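Local coordinates for putative exported protein (PDB 4JGB) that is of unproven function but carries a Rossmann-type NAD(P)-binding fold and may act as an NAD(P)-dependent oxidoreductase, at residues A158-G163 and S184-E189; S19-E24 and D190-F195; T152-A157 and Q207-A212; G109-A114 and G174-D179; A70-P75 and V103-A108. One frame throughout, in Å; residues are numbered along the deposited sequence.

Contact 1 (A158-G163 and S184-E189); sequences ALIAPG and SKISAE
Leu159 and Lys185 run side by side in a short parallel strand pair, 159-161 with 185-187, which forms a small sheet separate from the main one of the Rossmann fold. Its firm rung is Ile186 N to Leu159 O, 2.9 Å, with the donor almost on the carbonyl axis (174° at O); the bond from Leu159 N to Ser184 O is weak. Before it, Ala158 N meets Ser184 OG at 2.9 Å, nearly straight. On one face Leu159 CD1 lies 3.8 Å from Lys185 CG, and the lysine continues away toward its amine. On the other, Ile160 CD1 rests 3.8 Å from Ile186 CG2, and Tyr191 touches both isoleucines. The bonding carries on into helix 188-201: Ala188 N reaches Ala161 O at 2.9 Å, from well above the carbonyl plane. Ser187 is the N-cap there, its OG bonded to Asp190 N and also to Glu164 O. Arg20 holds OE2 of Glu189 in a salt bridge, which probably helps to position the carboxylate. Because the glutamate chain bends at chi2 (68°), its OE1 turns back to Gly163 N, 2.9 Å away and 35° out of the carboxylate plane.

Contact 2 (S19-E24 and D190-F195); sequences SRIAAE and DYAIAF
Ile21 slots between Ala192 and Phe195, and its side chain is a main part of the meeting of the two helices. At CB the branches part. CG1 lies anti to the carbonyl carbon (chi1 -67°) and passes 4.0 Å from Ala192 CB, while CG2 meets the rim of the neighbouring ring, 3.9 Å from Phe195 CD1. The chain then extends to CD1, which sits squarely over the Phe195 ring, 3.7 Å from its centroid, in a CH-pi contact. The same methyl comes to the edge of the Tyr191 ring, 4.1 Å from CE2, so one tip serves a face and an edge at once. Helix 16-27 is the first helix of the Rossmann fold, following strand 7-11, and here it packs on helix 188-201 at an axis separation of 8.5 Å and a crossing angle of -56°. Ala192 lies at the close approach: its CB presses on the backbone of the other helix, 3.5 Å from Arg20 O, flanked by the CB atoms of Arg20 and Glu24. Beneath the pair, Phe195 rests on Val103 and Val105 of the central sheet. Glu24, bent at chi2 (61°), lays CG near the Ala192 carbonyl and brings its carboxylate against Ile193, with OE1 3.6 Å from CG1. The charge is met by salt bridges from Arg28 to OE2 and from Arg165 to OE1. Arg20 contributes its CB here but sends its guanidinium away, to Glu189 and Met16 O.

Contact 3 (T152-A157 and Q207-A212); sequences TFFSPA and QAATAA
Phe154 and Ala209 form the tight half of this parallel strand pair: Ala209 CB stands over one face of the Phe154 ring, 4.0 Å from its centroid and displaced toward the rim, in a CH-pi contact. On the same side Thr152 CG2 closes on Ala209 CB at 3.9 Å. Behind the ring, helix 188-201 supplies Ala194 and a nearly perpendicular Tyr191, whose hydroxyl bonds to Phe154 O. Phe153 points to the opposite face, among His136, Tyr140 and Leu143 of helix 130-143, so the sheet is sandwiched by helices as expected of a Rossmann domain. Three backbone bonds knit this half together: Phe153 N to Gln207 O at 3.2 Å, Ala209 N to Phe153 O at 2.9 Å, and Ser155 N to Ala209 O at 2.8 Å.

Past Ser155 the chains diverge, and the peptide ladder gives way to a looser pattern. Where the next rung would fall, water 1 stands between the strands, donating to Ser155 O (2.9 Å) and accepting from Ala211 N (2.7 Å). The hydroxyl of Thr210, set beside its own carbonyl carbon by chi1 of -160°, donates to Ser155 O at 2.8 Å from 43° out of the carbonyl plane. Beyond, Ala157 and Ala212 meet through their methyls alone. Ser155 O thus receives two donors, a side chain and a water, and Ser155 O and Ala211 N both keep partners in a buried place although no direct bond joins them.

Contact 4 (G109-A114 and G174-D179); sequences GTLEVA and GRLIVD
Glu112 pairs on both sides of its CA, its N-H given to Gly174 O and its carbonyl taking Leu176 N. The bond from Glu112 N to Gly174 O is 2.9 Å, in the carbonyl plane and on a lone pair; that from Leu176 N to Glu112 O is 2.8 Å, tilted 34° from the plane of the Glu112 carbonyl. The two make a single bridge, beyond which the segments separate: 109-114 goes on through the classic beta bulge at Val113 and Ala114 toward strand 117-118, whereas the other segment continues as a loop after the edge strand 170-172.

A salt bridge runs alongside. The side chains of Glu112 and Arg175 extend the same way, and Glu112 OE2 lies 3.2 Å from Arg175 NE. Carboxylate and guanidinium planes stand 90° apart, so this is a one-oxygen contact, without the flat two-pronged pairing.

Apolar contacts centre on Leu176, which splits its methyls between two partners. CD1 touches Leu111 CD1 at 3.9 Å, the side chains crossing at about a right angle, and CD2 touches Val113 CG1 at 3.9 Å. Leu111 also reaches Thr210 of the main sheet.

Water 2 donates to Thr110 OG1 (2.7 Å), which is also hydrogen-bonded to Gly107 O; its link to Gly174 O is long and weak.

The straight peptide bonds probably set the register of this pairing, while the perpendicular, exposed ion pair probably adds little directional hold.

Contact 5 (A70-P75 and V103-A108); sequences ASAYGP and VVVGGA. With SO4 (sulfate ion), chain D; SO4 (sulfate ion), chain E.
Val105 is wedged under the chain that leaves strand 68-71, its two methyls placed against different parts of that turn: CG2 lies 3.6 Å from Ala72 CA, and CG1 the same distance from Tyr73 O. Chi1 of 168° puts CG1 beside the carbonyl carbon and CG2 beside the backbone N, spreading them along the departing loop. Below, the strands are regular and parallel. Ser71 N bonds to Val103 O at 3.0 Å in the carbonyl plane, and Val105 N to Ser71 O at 3.0 Å, almost end-on to the oxygen. Phe195 packs on Ala70, Val103 and Val105, while Leu90 of helix 83-97 touches Ser71 and Val104 on the other face.

Above the strand ends two sulfates are bound, probably from the crystallisation liquor. Tyr73 OH donates to O2 of the chain E sulfate at 2.7 Å, in the plane of its ring. Gly74 N donates to O3 of the chain D sulfate at 2.9 Å, and Met16 N and Ile17 N, starting helix 16-27, bind the same ion. The strands belong to a beta-alpha-beta unit, and the chain D sulfate, at the helix start after strand 7-11, is consistent with a Rossmann-fold dinucleotide phosphate site.

Overall arrangement
Contacts 2, 3 and 5 are buried and build the core: contacts 3 and 5 are pairings in the main, mostly parallel sheet, whose strands 101-105 and 150-155 are neighbours, and contact 2 is the helix layer over them. Their chemistry differs accordingly, peptide ladders within the sheet and mainly apolar side-chain packing, without hydrogen bonds, between the helices. Contacts 1 and 4 lie farther out and are partly exposed; there carboxylates bond across the contact itself, Glu189 to a backbone N and Glu112 to an arginine, beside short or single bridges. Helix 188-201 joins contact 1 to contact 2. Contact 4 adjoins contact 3 through Thr110, Leu111 and Thr210, whereas contacts 2 and 4 do not touch.

Contact 1 (A158-G163 and S184-E189)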
# COMPACT_ATOMS: atom_id res chain seq x y z
N ALA A 158 -5.62 -2.80 -11.93
CA ALA A 158 -6.81 -3.67 -11.89
C ALA A 158 -6.43 -5.12 -11.88
O ALA A 158 -7.17 -5.98 -11.42
CB ALA A 158 -7.72 -3.39 -13.09
N LEU A 159 -5.26 -5.42 -12.42
CA LEU A 159 -4.83 -6.78 -12.42
C LEU A 159 -3.41 -6.82 -11.90
O LEU A 159 -2.50 -6.25 -12.52
CB LEU A 159 -4.93 -7.34 -13.84
CG LEU A 159 -4.51 -8.77 -14.11
CD1 LEU A 159 -4.85 -9.16 -15.54
CD2 LEU A 159 -3.02 -8.98 -13.85
N ILE A 160 -3.20 -7.53 -10.80
CA ILE A 160 -1.86 -7.66 -10.23
C ILE A 160 -1.63 -9.10 -9.79
O ILE A 160 -2.40 -9.64 -9.01
CB ILE A 160 -1.63 -6.65 -9.07
CG1 ILE A 160 -0.28 -6.90 -8.37
CG2 ILE A 160 -2.74 -6.77 -8.01
CD1 ILE A 160 0.12 -5.74 -7.44
N ALA A 161 -0.57 -9.71 -10.29
CA ALA A 161 -0.25 -11.09 -9.94
C ALA A 161 1.26 -11.29 -10.12
O ALA A 161 1.90 -10.49 -10.80
CB ALA A 161 -1.02 -12.05 -10.87
N PRO A 162 1.84 -12.35 -9.51
CA PRO A 162 3.25 -12.66 -9.79
C PRO A 162 3.48 -12.71 -11.30
O PRO A 162 2.62 -13.21 -12.05
CB PRO A 162 3.44 -14.05 -9.15
CG PRO A 162 2.42 -14.13 -8.07
CD PRO A 162 1.23 -13.36 -8.62
N GLY A 163 4.60 -12.16 -11.74
CA GLY A 163 4.91 -12.07 -13.16
C GLY A 163 6.37 -11.70 -13.38
O GLY A 163 7.23 -12.23 -12.72
N SER A 184 -5.30 -2.71 -17.51
CA SER A 184 -4.64 -2.16 -16.34
C SER A 184 -3.97 -3.34 -15.66
O SER A 184 -4.61 -4.15 -15.01
CB SER A 184 -5.67 -1.46 -15.42
OG SER A 184 -5.09 -1.02 -14.20
N LYS A 185 -2.67 -3.48 -15.89
CA LYS A 185 -1.94 -4.64 -15.39
C LYS A 185 -0.59 -4.23 -14.77
O LYS A 185 0.10 -3.33 -15.25
CB LYS A 185 -1.63 -5.62 -16.52
CG LYS A 185 -2.80 -6.37 -17.16
CD LYS A 185 -2.20 -7.38 -18.15
CE LYS A 185 -3.23 -8.09 -19.05
NZ LYS A 185 -2.60 -8.89 -20.14
N ILE A 186 -0.20 -4.95 -13.73
CA ILE A 186 1.14 -4.80 -13.16
C ILE A 186 1.50 -6.14 -12.53
O ILE A 186 0.65 -6.75 -11.88
CB ILE A 186 1.22 -3.62 -12.15
CG1 ILE A 186 2.68 -3.21 -11.87
CG2 ILE A 186 0.58 -3.97 -10.80
CD1 ILE A 186 3.36 -2.46 -12.99
N SER A 187 2.74 -6.59 -12.70
CA SER A 187 3.22 -7.78 -11.98
C SER A 187 3.45 -7.35 -10.54
O SER A 187 3.68 -6.17 -10.26
CB SER A 187 4.51 -8.35 -12.58
OG SER A 187 5.65 -7.62 -12.12
N ALA A 188 3.37 -8.31 -9.63
CA ALA A 188 3.49 -8.02 -8.22
C ALA A 188 4.95 -7.57 -7.92
O ALA A 188 5.18 -6.71 -7.07
CB ALA A 188 3.07 -9.26 -7.40
N GLU A 189 5.89 -8.12 -8.66
CA GLU A 189 7.31 -7.78 -8.53
C GLU A 189 7.50 -6.33 -8.97
O GLU A 189 8.20 -5.57 -8.28
CB GLU A 189 8.21 -8.71 -9.42
CG GLU A 189 8.28 -10.21 -9.04
CD GLU A 189 6.97 -10.95 -9.26
OE1 GLU A 189 6.12 -10.42 -10.01
OE2 GLU A 189 6.78 -12.05 -8.64

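Contact 2 (S19-E24 and D190-F195)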
# COMPACT_ATOMS: atom_id res chain seq x y z
N SER A 19 5.05 -9.87 0.62
CA SER A 19 6.33 -10.60 0.55
C SER A 19 7.28 -10.03 -0.52
O SER A 19 8.50 -10.00 -0.34
CB SER A 19 6.08 -12.08 0.29
OG SER A 19 5.52 -12.26 -1.02
N ARG A 20 6.71 -9.54 -1.61
CA ARG A 20 7.49 -8.94 -2.72
C ARG A 20 8.00 -7.55 -2.36
O ARG A 20 9.12 -7.15 -2.71
CB ARG A 20 6.66 -8.95 -3.99
CG ARG A 20 6.73 -10.32 -4.62
CD ARG A 20 5.58 -10.66 -5.53
NE ARG A 20 5.67 -12.04 -6.02
CZ ARG A 20 5.10 -13.10 -5.45
NH1 ARG A 20 4.41 -12.95 -4.33
NH2 ARG A 20 5.23 -14.30 -5.97
N ILE A 21 7.19 -6.82 -1.60
CA ILE A 21 7.63 -5.55 -1.07
C ILE A 21 8.81 -5.77 -0.09
O ILE A 21 9.83 -5.09 -0.22
CB ILE A 21 6.45 -4.77 -0.42
CG1 ILE A 21 5.45 -4.36 -1.51
CG2 ILE A 21 6.98 -3.57 0.38
CD1 ILE A 21 4.14 -3.74 -1.02
N ALA A 22 8.67 -6.70 0.85
CA ALA A 22 9.73 -6.93 1.82
C ALA A 22 11.03 -7.33 1.15
O ALA A 22 12.09 -6.88 1.53
CB ALA A 22 9.33 -7.99 2.86
N ALA A 23 10.96 -8.20 0.16
CA ALA A 23 12.15 -8.69 -0.54
C ALA A 23 12.80 -7.59 -1.39
O ALA A 23 14.05 -7.49 -1.49
CB ALA A 23 11.78 -9.89 -1.41
N GLU A 24 11.94 -6.78 -2.02
CA GLU A 24 12.41 -5.64 -2.84
C GLU A 24 13.14 -4.63 -1.97
O GLU A 24 14.16 -4.07 -2.39
CB GLU A 24 11.25 -4.96 -3.59
CG GLU A 24 11.63 -3.77 -4.48
CD GLU A 24 12.61 -4.12 -5.61
OE1 GLU A 24 12.50 -5.21 -6.17
OE2 GLU A 24 13.46 -3.26 -5.99
N ASP A 190 6.93 -5.97 -10.13
CA ASP A 190 7.02 -4.58 -10.58
C ASP A 190 6.28 -3.60 -9.65
O ASP A 190 6.79 -2.52 -9.37
CB ASP A 190 6.60 -4.41 -12.04
CG ASP A 190 7.71 -4.82 -13.00
OD1 ASP A 190 8.90 -4.70 -12.62
OD2 ASP A 190 7.40 -5.29 -14.12
N TYR A 191 5.09 -3.97 -9.18
CA TYR A 191 4.39 -3.12 -8.20
C TYR A 191 5.27 -2.87 -6.97
O TYR A 191 5.37 -1.73 -6.47
CB TYR A 191 3.04 -3.75 -7.80
CG TYR A 191 2.34 -2.99 -6.69
CD1 TYR A 191 1.43 -1.96 -6.98
CD2 TYR A 191 2.54 -3.35 -5.34
CE1 TYR A 191 0.77 -1.28 -5.95
CE2 TYR A 191 1.90 -2.66 -4.31
CZ TYR A 191 1.03 -1.64 -4.62
OH TYR A 191 0.38 -0.99 -3.59
N ALA A 192 5.95 -3.92 -6.51
CA ALA A 192 6.88 -3.80 -5.39
C ALA A 192 8.06 -2.82 -5.74
O ALA A 192 8.46 -1.98 -4.92
CB ALA A 192 7.38 -5.18 -4.97
N ILE A 193 8.62 -2.92 -6.94
CA ILE A 193 9.60 -1.90 -7.37
C ILE A 193 9.00 -0.49 -7.20
O ILE A 193 9.59 0.34 -6.54
CB ILE A 193 10.14 -2.13 -8.81
CG1 ILE A 193 10.91 -3.48 -8.86
CG2 ILE A 193 11.02 -0.93 -9.25
CD1 ILE A 193 11.53 -3.90 -10.18
N ALA A 194 7.84 -0.24 -7.80
CA ALA A 194 7.15 1.05 -7.66
C ALA A 194 6.95 1.52 -6.21
O ALA A 194 7.17 2.70 -5.89
CB ALA A 194 5.82 1.05 -8.40
N PHE A 195 6.54 0.58 -5.35
CA PHE A 195 6.08 0.88 -4.01
C PHE A 195 7.30 1.31 -3.21
O PHE A 195 7.31 2.37 -2.56
CB PHE A 195 5.41 -0.38 -3.40
CG PHE A 195 4.73 -0.17 -2.07
CD1 PHE A 195 5.46 -0.16 -0.87
CD2 PHE A 195 3.34 -0.07 -1.99
CE1 PHE A 195 4.82 -0.03 0.35
CE2 PHE A 195 2.70 0.07 -0.75
CZ PHE A 195 3.45 0.07 0.42

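Contact 3 (T152-A157 and Q207-A212)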
# COMPACT_ATOMS: atom_id res chain seq x y z
N THR A 152 1.05 8.02 1.50
CA THR A 152 0.82 7.71 0.10
C THR A 152 -0.16 6.54 0.03
O THR A 152 0.01 5.54 0.72
CB THR A 152 2.13 7.34 -0.63
OG1 THR A 152 2.90 8.52 -0.82
CG2 THR A 152 1.84 6.75 -2.04
N PHE A 153 -1.20 6.68 -0.79
CA PHE A 153 -2.19 5.63 -0.92
C PHE A 153 -1.90 5.02 -2.28
O PHE A 153 -2.23 5.61 -3.31
CB PHE A 153 -3.56 6.28 -0.85
CG PHE A 153 -4.73 5.34 -1.03
CD1 PHE A 153 -5.21 4.58 0.04
CD2 PHE A 153 -5.39 5.27 -2.26
CE1 PHE A 153 -6.32 3.75 -0.13
CE2 PHE A 153 -6.49 4.42 -2.43
CZ PHE A 153 -6.96 3.67 -1.37
N PHE A 154 -1.21 3.88 -2.28
CA PHE A 154 -0.59 3.34 -3.49
C PHE A 154 -1.41 2.18 -4.06
O PHE A 154 -1.17 1.05 -3.68
CB PHE A 154 0.87 2.86 -3.22
CG PHE A 154 1.77 2.92 -4.46
CD1 PHE A 154 1.43 2.23 -5.63
CD2 PHE A 154 2.93 3.68 -4.46
CE1 PHE A 154 2.20 2.33 -6.77
CE2 PHE A 154 3.73 3.76 -5.59
CZ PHE A 154 3.37 3.08 -6.75
N SER A 155 -2.37 2.46 -4.96
CA SER A 155 -3.24 1.40 -5.52
C SER A 155 -2.57 0.56 -6.59
O SER A 155 -1.88 1.11 -7.45
CB SER A 155 -4.54 1.98 -6.13
OG SER A 155 -5.25 2.72 -5.15
N PRO A 156 -2.76 -0.77 -6.52
CA PRO A 156 -2.32 -1.66 -7.58
C PRO A 156 -3.17 -1.39 -8.80
O PRO A 156 -4.25 -0.78 -8.69
CB PRO A 156 -2.72 -3.09 -7.07
CG PRO A 156 -3.08 -2.93 -5.63
CD PRO A 156 -3.47 -1.47 -5.44
N ALA A 157 -2.68 -1.86 -9.94
CA ALA A 157 -3.47 -1.90 -11.15
C ALA A 157 -4.67 -2.84 -10.98
O ALA A 157 -4.71 -3.63 -10.03
CB ALA A 157 -2.59 -2.36 -12.30
N GLN A 207 -0.89 11.93 -1.66
CA GLN A 207 -1.59 11.71 -2.92
C GLN A 207 -1.83 10.23 -3.06
O GLN A 207 -1.13 9.40 -2.45
CB GLN A 207 -0.76 12.23 -4.12
CG GLN A 207 -0.53 13.74 -4.14
CD GLN A 207 0.30 14.24 -5.33
OE1 GLN A 207 1.03 13.48 -5.94
NE2 GLN A 207 0.19 15.54 -5.65
N ALA A 208 -2.85 9.90 -3.86
CA ALA A 208 -2.98 8.54 -4.41
C ALA A 208 -1.86 8.38 -5.42
O ALA A 208 -1.34 9.38 -5.98
CB ALA A 208 -4.34 8.37 -5.08
N ALA A 209 -1.49 7.13 -5.66
CA ALA A 209 -0.41 6.76 -6.57
C ALA A 209 -0.77 5.41 -7.12
O ALA A 209 -1.41 4.62 -6.42
CB ALA A 209 0.89 6.63 -5.78
N THR A 210 -0.30 5.11 -8.32
CA THR A 210 -0.55 3.80 -8.94
C THR A 210 0.53 3.52 -9.99
O THR A 210 1.21 4.46 -10.45
CB THR A 210 -1.92 3.78 -9.63
OG1 THR A 210 -2.34 2.43 -9.83
CG2 THR A 210 -1.88 4.53 -11.00
N ALA A 211 0.67 2.25 -10.37
CA ALA A 211 1.64 1.81 -11.38
C ALA A 211 0.95 0.80 -12.31
O ALA A 211 0.04 0.07 -11.90
CB ALA A 211 2.86 1.18 -10.73
N ALA A 212 1.35 0.78 -13.57
CA ALA A 212 0.79 -0.20 -14.52
C ALA A 212 1.62 -0.12 -15.75
O ALA A 212 2.27 0.89 -15.93
CB ALA A 212 -0.67 0.13 -14.85
O HOH W 1 0.01 -0.14 -9.31

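Contact 4 (G109-A114 and G174-D179)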
# COMPACT_ATOMS: atom_id res chain seq x y z
N GLY A 109 -10.11 -0.21 -7.71
CA GLY A 109 -11.45 0.38 -7.84
C GLY A 109 -11.53 1.89 -7.60
O GLY A 109 -12.43 2.53 -8.12
N THR A 110 -10.57 2.45 -6.82
CA THR A 110 -10.47 3.89 -6.56
C THR A 110 -9.81 4.68 -7.69
O THR A 110 -9.73 5.92 -7.64
CB THR A 110 -9.64 4.20 -5.28
OG1 THR A 110 -8.25 3.95 -5.52
CG2 THR A 110 -10.06 3.35 -4.15
N LEU A 111 -9.28 3.99 -8.70
CA LEU A 111 -8.48 4.70 -9.69
C LEU A 111 -9.41 5.64 -10.48
O LEU A 111 -10.53 5.26 -10.86
CB LEU A 111 -7.73 3.73 -10.62
CG LEU A 111 -6.66 2.80 -10.00
CD1 LEU A 111 -6.15 1.83 -11.05
CD2 LEU A 111 -5.51 3.60 -9.40
N GLU A 112 -8.96 6.86 -10.69
CA GLU A 112 -9.79 7.86 -11.32
C GLU A 112 -9.83 7.67 -12.83
O GLU A 112 -8.78 7.60 -13.46
CB GLU A 112 -9.24 9.24 -10.97
CG GLU A 112 -10.00 10.37 -11.62
CD GLU A 112 -9.61 11.69 -11.01
OE1 GLU A 112 -10.04 11.95 -9.88
OE2 GLU A 112 -8.86 12.44 -11.66
N VAL A 113 -11.02 7.59 -13.43
CA VAL A 113 -11.12 7.40 -14.89
C VAL A 113 -11.41 8.72 -15.61
O VAL A 113 -11.18 8.82 -16.79
CB VAL A 113 -12.18 6.34 -15.30
CG1 VAL A 113 -11.81 4.96 -14.76
CG2 VAL A 113 -13.59 6.73 -14.84
N ALA A 114 -11.93 9.70 -14.87
CA ALA A 114 -12.28 11.04 -15.34
C ALA A 114 -12.42 11.87 -14.06
O ALA A 114 -12.66 11.29 -13.01
CB ALA A 114 -13.60 11.03 -16.11
N GLY A 174 -2.72 8.26 -9.01
CA GLY A 174 -4.00 7.59 -8.82
C GLY A 174 -5.09 7.63 -9.90
O GLY A 174 -6.28 7.33 -9.61
N ARG A 175 -4.72 8.01 -11.12
CA ARG A 175 -5.63 7.86 -12.27
C ARG A 175 -5.40 6.52 -12.98
O ARG A 175 -4.31 5.96 -12.89
CB ARG A 175 -5.47 9.06 -13.24
CG ARG A 175 -5.86 10.36 -12.55
CD ARG A 175 -5.19 11.62 -13.08
NE ARG A 175 -5.77 12.80 -12.42
CZ ARG A 175 -5.34 13.35 -11.27
NH1 ARG A 175 -4.28 12.88 -10.63
NH2 ARG A 175 -5.97 14.41 -10.77
N LEU A 176 -6.43 6.00 -13.63
CA LEU A 176 -6.32 4.75 -14.38
C LEU A 176 -5.24 4.88 -15.45
O LEU A 176 -5.18 5.90 -16.12
CB LEU A 176 -7.65 4.43 -15.09
CG LEU A 176 -7.74 3.04 -15.74
CD1 LEU A 176 -7.55 1.96 -14.70
CD2 LEU A 176 -9.06 2.83 -16.46
N ILE A 177 -4.39 3.87 -15.58
CA ILE A 177 -3.35 3.78 -16.62
C ILE A 177 -3.65 2.50 -17.42
O ILE A 177 -3.65 1.39 -16.86
CB ILE A 177 -1.92 3.73 -16.02
CG1 ILE A 177 -1.58 5.04 -15.29
CG2 ILE A 177 -0.89 3.44 -17.11
CD1 ILE A 177 -0.43 5.00 -14.31
N VAL A 178 -3.97 2.65 -18.71
CA VAL A 178 -4.25 1.45 -19.52
C VAL A 178 -3.31 1.38 -20.71
O VAL A 178 -2.92 2.43 -21.23
CB VAL A 178 -5.72 1.38 -19.98
CG1 VAL A 178 -6.67 1.26 -18.79
CG2 VAL A 178 -6.11 2.57 -20.88
N ASP A 179 -2.95 0.17 -21.14
CA ASP A 179 -2.22 -0.01 -22.40
C ASP A 179 -3.11 0.21 -23.64
O ASP A 179 -4.30 0.56 -23.52
CB ASP A 179 -1.47 -1.36 -22.47
CG ASP A 179 -2.37 -2.56 -22.41
OD1 ASP A 179 -3.56 -2.46 -22.81
OD2 ASP A 179 -1.89 -3.62 -21.95
O HOH W 2 -6.77 5.89 -6.58

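Contact 5 (A70-P75 and V103-A108)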
# COMPACT_ATOMS: atom_id res chain seq x y z
N ALA A 70 4.68 0.79 6.52
CA ALA A 70 3.88 0.39 5.33
C ALA A 70 2.87 -0.72 5.64
O ALA A 70 3.13 -1.62 6.44
CB ALA A 70 4.80 -0.02 4.16
N SER A 71 1.71 -0.67 5.00
CA SER A 71 0.74 -1.74 5.12
C SER A 71 0.51 -2.38 3.74
O SER A 71 0.16 -1.68 2.78
CB SER A 71 -0.56 -1.20 5.75
OG SER A 71 -1.68 -2.04 5.46
N ALA A 72 0.69 -3.69 3.66
CA ALA A 72 0.75 -4.41 2.38
C ALA A 72 -0.29 -5.51 2.25
O ALA A 72 -0.14 -6.41 1.41
CB ALA A 72 2.13 -5.00 2.18
N TYR A 73 -1.31 -5.47 3.09
CA TYR A 73 -2.48 -6.32 2.87
C TYR A 73 -2.97 -6.19 1.45
O TYR A 73 -3.26 -5.09 0.99
CB TYR A 73 -3.58 -5.95 3.85
CG TYR A 73 -3.15 -6.13 5.27
CD1 TYR A 73 -2.92 -7.41 5.79
CD2 TYR A 73 -2.95 -5.03 6.09
CE1 TYR A 73 -2.50 -7.58 7.10
CE2 TYR A 73 -2.53 -5.19 7.40
CZ TYR A 73 -2.32 -6.47 7.90
OH TYR A 73 -1.93 -6.60 9.21
N GLY A 74 -3.03 -7.32 0.76
CA GLY A 74 -3.52 -7.35 -0.63
C GLY A 74 -4.89 -8.00 -0.70
O GLY A 74 -5.57 -8.10 0.33
N PRO A 75 -5.31 -8.45 -1.90
CA PRO A 75 -6.66 -9.00 -2.14
C PRO A 75 -7.05 -10.22 -1.28
O PRO A 75 -8.23 -10.36 -0.93
CB PRO A 75 -6.66 -9.35 -3.64
CG PRO A 75 -5.21 -9.39 -4.03
CD PRO A 75 -4.54 -8.37 -3.16
N VAL A 103 3.11 4.41 4.00
CA VAL A 103 2.70 4.02 2.64
C VAL A 103 1.76 2.82 2.72
O VAL A 103 2.11 1.80 3.34
CB VAL A 103 3.88 3.73 1.66
CG1 VAL A 103 3.37 3.43 0.24
CG2 VAL A 103 4.86 4.90 1.59
N VAL A 104 0.58 2.95 2.12
CA VAL A 104 -0.41 1.85 2.18
C VAL A 104 -0.80 1.34 0.79
O VAL A 104 -0.85 2.09 -0.18
CB VAL A 104 -1.67 2.22 3.05
CG1 VAL A 104 -1.27 2.87 4.37
CG2 VAL A 104 -2.60 3.18 2.35
N VAL A 105 -1.04 0.04 0.70
CA VAL A 105 -1.60 -0.56 -0.51
C VAL A 105 -3.05 -0.09 -0.60
O VAL A 105 -3.83 -0.26 0.32
CB VAL A 105 -1.47 -2.12 -0.48
CG1 VAL A 105 -2.32 -2.80 -1.57
CG2 VAL A 105 -0.00 -2.53 -0.62
N GLY A 106 -3.38 0.53 -1.74
CA GLY A 106 -4.74 1.02 -2.00
C GLY A 106 -5.58 0.01 -2.77
O GLY A 106 -5.41 -1.21 -2.60
N GLY A 107 -6.46 0.50 -3.63
CA GLY A 107 -7.40 -0.37 -4.39
C GLY A 107 -7.62 0.16 -5.81
O GLY A 107 -7.92 1.32 -6.02
N ALA A 108 -7.52 -0.74 -6.79
CA ALA A 108 -7.72 -0.43 -8.20
C ALA A 108 -9.10 0.19 -8.47
O ALA A 108 -9.23 1.06 -9.32
CB ALA A 108 -7.52 -1.69 -9.04
S SO4 D . -2.25 -10.70 -0.68
O1 SO4 D . -1.27 -9.73 -1.26
O2 SO4 D . -1.67 -12.05 -0.43
O3 SO4 D . -2.82 -10.18 0.61
O4 SO4 D . -3.40 -10.83 -1.62
S SO4 E . -1.62 -9.94 11.31
O1 SO4 E . -0.99 -9.97 12.66
O2 SO4 E . -1.17 -8.80 10.49
O3 SO4 E . -1.28 -11.20 10.62
O4 SO4 E . -3.09 -9.84 11.49